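Local atomic coordinates of tyrosinase (Burkholderia thailandensis, PDB entry 5ZRD), a protein that oxidises monophenols as a dicopper tyrosinase, most probably hydroxylating them to catechols and carrying these on to quinones. Residues G290-G295 with K502-F507; F441-Y446 with K464-R469. One frame throughout, in Å; residues are numbered along the deposited sequence.

In the fold
Neighbouring strands of one mixed sheet carry both contacts, whose centres lie about 11 Å apart. Across the sheet the order is 295-297, 502-509, 441-450 and 456-466, so contact 1 falls at one side and contact 2 at the other. Backbone bonds between strands 441-450 and 502-509 join them, as does the hydrogen bond of Tyr446 OH to Gly291 O. Along the chain contact 2 is nested within the loop that contact 1 closes. Contact 1 attaches the loop after helix 274-285, which bears the copper ligands His277 and His281, to the sheet at the surface; contact 2 closes the buried hairpin, whose other face packs on that helix, and runs into Leu467 of the oxygen pocket.

Contact 1: G290-G295 with K502-F507; sequences GGDEIG and KFRVEF
Arg504 reaches from strand 502-507 against loop 290-295, where its NH1 is hydrogen-bonded to one loop carbonyl, that of Asp292, at 2.9 Å and from above the carbonyl plane. Glu293 O lies in plane at the guanidinium edge, close to NH1 but at too poor an angle for a hydrogen bond. Arg504 NE lies 3.9 Å from Ile294 CD1, the side chains crossing at about a right angle. Arg504 NH2 makes a weak salt bridge with Asp292 OD1 at 3.4 Å; its stronger partner is Glu458.

Glu506 can be followed from its base. With CG anti to the backbone N (chi1 168°) and the chain extended, it runs alongside the loop's carbonyls toward Gly291. Glu293 O meets CB (3.5 Å), CG and CD (3.0 Å) of Glu506 in turn. Glu506 OE1 ends 2.5 Å from Gly291 O and is hydrogen-bonded to Tyr446 OH. Glu506 OE2 rests 3.3 Å from Glu293 CG, the two carboxylate planes turned 43° apart.

So short an approach of OE1 to Gly291 O suggests, without settling it, that the acid probably holds a proton. Nearby Glu293 would favour this and the charge of Lys444 oppose it; the low pH of the structure is consistent with it.

Contact 2: F441-Y446 with K464-R469; sequences FIMKAY and KSILSR
The beta hairpin of strands 441-450 and 456-466 is pinned at its open end by the antiparallel ladder between Phe441-Met443 and Lys464-Ile466. Phe441 and Ile466 form one hydrogen-bonded pair: Phe441 N donates to Ile466 O at 3.1 Å, and Ile466 N returns a bond of 2.8 Å to Phe441 O. Met443 and Lys464 form the next such pair, with Met443 N to Lys464 O at 2.9 Å and Lys464 N to Met443 O at 2.8 Å. Ile442 and Ser465 are the non-hydrogen-bonded pair between them, where Ile442 CA brings a CA-H...O contact to Lys464 O.

Phe441, Met443, Lys464 and Ile466 share one face of the sheet. A chi1 of 66° sets the Phe441 ring between its own backbone N and carbonyl carbon, swung toward the neighbouring strand. Ile466 lies over one face of that ring in a CH-pi contact, its CB 4.0 Å from the centroid and 15° off the normal, while Ile466 CD1 comes 3.7 Å from Phe441 CE2. Met443 CG adds a looser touch, 4.3 Å from Ile466 CD1.

On the reverse face, Ile442 and Ser465 both pack on Leu282 of helix 274-285, the helix that supplies copper ligands His277 and His281. Ser465 OG is hydrogen-bonded to Asp279 there, and Asn278 ND2 is hydrogen-bonded to Ser465 O. Just past the strand's end, Leu467 touches His277 and lines the pocket of the bound oxygen atom.

Contact 1: G290-G295 with K502-F507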
loop_
_atom_site.group_PDB
_atom_site.type_symbol
_atom_site.label_atom_id
_atom_site.label_comp_id
_atom_site.label_asym_id
_atom_site.label_seq_id
_atom_site.Cartn_x
_atom_site.Cartn_y
_atom_site.Cartn_z
ATOM N N GLY A 290 24.492 -29.713 22.442
ATOM C CA GLY A 290 25.814 -29.187 22.132
ATOM C C GLY A 290 26.584 -28.921 23.408
ATOM O O GLY A 290 26.365 -29.594 24.421
ATOM N N GLY A 291 27.468 -27.934 23.374
ATOM C CA GLY A 291 28.256 -27.623 24.556
ATOM C C GLY A 291 28.715 -26.174 24.601
ATOM O O GLY A 291 27.931 -25.209 24.398
ATOM N N ASP A 292 30.030 -26.074 24.804
ATOM C CA ASP A 292 30.745 -24.936 25.378
ATOM C C ASP A 292 31.289 -23.900 24.341
ATOM O O ASP A 292 31.867 -22.856 24.706
ATOM C CB ASP A 292 31.888 -25.558 26.180
ATOM C CG ASP A 292 32.529 -24.601 27.095
ATOM O OD1 ASP A 292 32.086 -23.439 27.161
ATOM O OD2 ASP A 292 33.490 -25.014 27.751
ATOM N N GLU A 293 31.076 -24.213 23.059
ATOM C CA GLU A 293 31.566 -23.432 21.897
ATOM C C GLU A 293 31.089 -21.973 21.976
ATOM O O GLU A 293 30.218 -21.617 22.782
ATOM C CB GLU A 293 31.142 -24.061 20.559
ATOM C CG GLU A 293 30.065 -25.139 20.633
ATOM C CD GLU A 293 30.566 -26.564 20.844
ATOM O OE1 GLU A 293 31.483 -26.979 20.122
ATOM O OE2 GLU A 293 30.034 -27.261 21.733
ATOM N N ILE A 294 31.686 -21.131 21.132
ATOM C CA ILE A 294 31.389 -19.683 21.110
ATOM C C ILE A 294 30.030 -19.485 20.416
ATOM O O ILE A 294 29.203 -18.682 20.850
ATOM C CB ILE A 294 32.554 -18.893 20.456
ATOM C CG1 ILE A 294 33.802 -18.858 21.356
ATOM C CG2 ILE A 294 32.125 -17.492 20.021
ATOM C CD1 ILE A 294 33.721 -17.918 22.550
ATOM N N GLY A 295 29.809 -20.255 19.358
ATOM C CA GLY A 295 28.579 -20.226 18.573
ATOM C C GLY A 295 28.531 -21.398 17.605
ATOM O O GLY A 295 29.544 -22.066 17.403
ATOM N N LYS A 502 33.174 -13.277 34.459
ATOM C CA LYS A 502 33.046 -12.726 33.114
ATOM C C LYS A 502 31.993 -13.575 32.404
ATOM O O LYS A 502 32.109 -14.796 32.350
ATOM C CB LYS A 502 34.394 -12.689 32.392
ATOM C CG LYS A 502 35.410 -11.702 32.980
ATOM C CD LYS A 502 36.846 -12.254 33.072
ATOM C CE LYS A 502 37.105 -13.136 34.287
ATOM N NZ LYS A 502 37.635 -14.476 33.917
ATOM N N PHE A 503 30.920 -12.912 31.996
ATOM C CA PHE A 503 29.771 -13.591 31.436
ATOM C C PHE A 503 29.864 -13.593 29.907
ATOM O O PHE A 503 30.362 -12.664 29.311
ATOM C CB PHE A 503 28.460 -12.939 31.890
ATOM C CG PHE A 503 28.256 -12.934 33.374
ATOM C CD1 PHE A 503 28.013 -14.117 34.052
ATOM C CD2 PHE A 503 28.299 -11.743 34.085
ATOM C CE1 PHE A 503 27.830 -14.110 35.418
ATOM C CE2 PHE A 503 28.119 -11.736 35.455
ATOM C CZ PHE A 503 27.880 -12.920 36.120
ATOM N N ARG A 504 29.301 -14.632 29.296
ATOM C CA ARG A 504 29.109 -14.651 27.854
ATOM C C ARG A 504 27.851 -15.469 27.531
ATOM O O ARG A 504 27.431 -16.315 28.315
ATOM C CB ARG A 504 30.353 -15.244 27.177
ATOM C CG ARG A 504 30.526 -16.721 27.478
ATOM C CD ARG A 504 31.883 -17.257 27.064
ATOM N NE ARG A 504 31.731 -18.108 25.908
ATOM C CZ ARG A 504 31.565 -19.422 25.962
ATOM N NH1 ARG A 504 31.153 -20.073 24.885
ATOM N NH2 ARG A 504 31.802 -20.069 27.089
ATOM N N VAL A 505 27.287 -15.241 26.347
ATOM C CA VAL A 505 26.208 -16.072 25.844
ATOM C C VAL A 505 26.674 -16.683 24.521
ATOM O O VAL A 505 27.195 -15.999 23.705
ATOM C CB VAL A 505 24.907 -15.275 25.631
ATOM C CG1 VAL A 505 24.327 -14.770 26.930
ATOM C CG2 VAL A 505 25.105 -14.125 24.662
ATOM N N GLU A 506 26.445 -17.964 24.347
ATOM C CA GLU A 506 26.630 -18.687 23.094
ATOM C C GLU A 506 25.253 -18.737 22.417
ATOM O O GLU A 506 24.288 -19.225 23.020
ATOM C CB GLU A 506 27.183 -20.087 23.411
ATOM C CG GLU A 506 27.179 -21.093 22.265
ATOM C CD GLU A 506 27.345 -22.570 22.637
ATOM O OE1 GLU A 506 27.317 -22.891 23.858
ATOM O OE2 GLU A 506 27.477 -23.414 21.698
ATOM N N PHE A 507 25.147 -18.186 21.209
ATOM C CA PHE A 507 23.964 -18.377 20.376
ATOM C C PHE A 507 24.116 -19.619 19.500
ATOM O O PHE A 507 25.170 -19.851 18.899
ATOM C CB PHE A 507 23.721 -17.168 19.486
ATOM C CG PHE A 507 23.273 -15.960 20.247
ATOM C CD1 PHE A 507 24.196 -15.067 20.748
ATOM C CD2 PHE A 507 21.927 -15.734 20.477
ATOM C CE1 PHE A 507 23.769 -13.953 21.454
ATOM C CE2 PHE A 507 21.502 -14.616 21.178
ATOM C CZ PHE A 507 22.425 -13.726 21.663
#

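Contact 2: F441-Y446 with K464-R469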
loop_
_atom_site.group_PDB
_atom_site.type_symbol
_atom_site.label_atom_id
_atom_site.label_comp_id
_atom_site.label_asym_id
_atom_site.label_seq_id
_atom_site.Cartn_x
_atom_site.Cartn_y
_atom_site.Cartn_z
ATOM N N PHE A 441 16.297 -20.262 17.698
ATOM C CA PHE A 441 17.665 -20.109 18.227
ATOM C C PHE A 441 17.705 -20.354 19.738
ATOM O O PHE A 441 16.701 -20.310 20.431
ATOM C CB PHE A 441 18.298 -18.768 17.839
ATOM C CG PHE A 441 17.698 -17.519 18.411
ATOM C CD1 PHE A 441 16.621 -16.907 17.805
ATOM C CD2 PHE A 441 18.247 -16.909 19.520
ATOM C CE1 PHE A 441 16.059 -15.749 18.334
ATOM C CE2 PHE A 441 17.691 -15.750 20.052
ATOM C CZ PHE A 441 16.608 -15.162 19.450
ATOM N N ILE A 442 18.906 -20.694 20.209
ATOM C CA ILE A 442 19.150 -20.990 21.597
ATOM C C ILE A 442 20.207 -20.018 22.118
ATOM O O ILE A 442 21.142 -19.697 21.403
ATOM C CB ILE A 442 19.613 -22.435 21.802
ATOM C CG1 ILE A 442 18.677 -23.444 21.126
ATOM C CG2 ILE A 442 19.780 -22.699 23.293
ATOM C CD1 ILE A 442 19.258 -24.836 21.019
ATOM N N MET A 443 19.979 -19.522 23.343
ATOM C CA MET A 443 20.948 -18.751 24.098
ATOM C C MET A 443 21.434 -19.649 25.239
ATOM O O MET A 443 20.607 -20.231 25.929
ATOM C CB MET A 443 20.331 -17.474 24.674
ATOM C CG MET A 443 19.869 -16.531 23.629
ATOM S SD MET A 443 19.016 -15.071 24.284
ATOM C CE MET A 443 20.288 -14.436 25.375
ATOM N N LYS A 444 22.753 -19.807 25.369
ATOM C CA LYS A 444 23.385 -20.590 26.433
ATOM C C LYS A 444 24.287 -19.637 27.216
ATOM O O LYS A 444 25.044 -18.896 26.608
ATOM C CB LYS A 444 24.183 -21.750 25.838
ATOM C CG LYS A 444 23.358 -22.956 25.421
ATOM C CD LYS A 444 24.203 -24.104 24.964
ATOM C CE LYS A 444 24.327 -25.190 26.008
ATOM N NZ LYS A 444 25.122 -26.337 25.511
ATOM N N ALA A 445 24.135 -19.556 28.529
ATOM C CA ALA A 445 24.868 -18.542 29.295
ATOM C C ALA A 445 25.969 -19.221 30.110
ATOM O O ALA A 445 25.762 -20.303 30.646
ATOM C CB ALA A 445 23.927 -17.746 30.165
ATOM N N TYR A 446 27.127 -18.565 30.176
ATOM C CA TYR A 446 28.289 -19.044 30.918
ATOM C C TYR A 446 28.886 -17.922 31.779
ATOM O O TYR A 446 28.861 -16.732 31.439
ATOM C CB TYR A 446 29.369 -19.565 29.964
ATOM C CG TYR A 446 28.917 -20.726 29.130
ATOM C CD1 TYR A 446 29.034 -22.026 29.581
ATOM C CD2 TYR A 446 28.301 -20.524 27.911
ATOM C CE1 TYR A 446 28.596 -23.105 28.822
ATOM C CE2 TYR A 446 27.852 -21.586 27.140
ATOM C CZ TYR A 446 27.997 -22.884 27.593
ATOM O OH TYR A 446 27.544 -23.928 26.838
ATOM N N LYS A 464 18.135 -21.018 27.007
ATOM C CA LYS A 464 16.850 -20.473 26.669
ATOM C C LYS A 464 16.621 -20.745 25.184
ATOM O O LYS A 464 17.417 -20.346 24.354
ATOM C CB LYS A 464 16.789 -18.970 26.934
ATOM C CG LYS A 464 15.472 -18.267 26.591
ATOM C CD LYS A 464 15.623 -16.766 26.780
ATOM C CE LYS A 464 14.422 -15.939 26.370
ATOM N NZ LYS A 464 13.434 -15.908 27.467
ATOM N N SER A 465 15.496 -21.396 24.907
ATOM C CA SER A 465 15.070 -21.774 23.592
ATOM C C SER A 465 14.034 -20.771 23.073
ATOM O O SER A 465 12.966 -20.634 23.641
ATOM C CB SER A 465 14.501 -23.171 23.625
ATOM O OG SER A 465 15.518 -24.169 23.786
ATOM N N ILE A 466 14.340 -20.106 21.978
ATOM C CA ILE A 466 13.368 -19.256 21.278
ATOM C C ILE A 466 12.859 -20.029 20.049
ATOM O O ILE A 466 13.520 -20.124 18.979
ATOM C CB ILE A 466 13.977 -17.894 20.895
ATOM C CG1 ILE A 466 14.516 -17.104 22.094
ATOM C CG2 ILE A 466 12.939 -17.048 20.170
ATOM C CD1 ILE A 466 15.835 -17.591 22.623
ATOM N N LEU A 467 11.708 -20.640 20.221
ATOM C CA LEU A 467 11.017 -21.286 19.113
ATOM C C LEU A 467 10.416 -20.194 18.262
ATOM O O LEU A 467 9.599 -19.429 18.762
ATOM C CB LEU A 467 9.896 -22.166 19.648
ATOM C CG LEU A 467 9.036 -22.882 18.622
ATOM C CD1 LEU A 467 9.872 -23.835 17.783
ATOM C CD2 LEU A 467 7.918 -23.640 19.322
ATOM N N SER A 468 10.879 -20.095 17.036
ATOM C CA SER A 468 10.414 -19.018 16.205
ATOM C C SER A 468 9.939 -19.601 14.868
ATOM O O SER A 468 9.369 -20.695 14.831
ATOM C CB SER A 468 11.475 -17.968 16.076
ATOM O OG SER A 468 10.984 -16.853 15.336
ATOM N N ARG A 469 10.220 -18.918 13.776
ATOM C CA ARG A 469 9.565 -19.188 12.506
ATOM C C ARG A 469 10.551 -18.875 11.374
ATOM O O ARG A 469 11.441 -18.019 11.560
ATOM C CB ARG A 469 8.344 -18.270 12.418
ATOM C CG ARG A 469 8.734 -16.806 12.568
ATOM C CD ARG A 469 7.644 -15.819 12.225
ATOM N NE ARG A 469 7.410 -15.946 10.804
ATOM C CZ ARG A 469 6.450 -15.326 10.141
ATOM N NH1 ARG A 469 6.341 -15.516 8.833
ATOM N NH2 ARG A 469 5.627 -14.518 10.791
#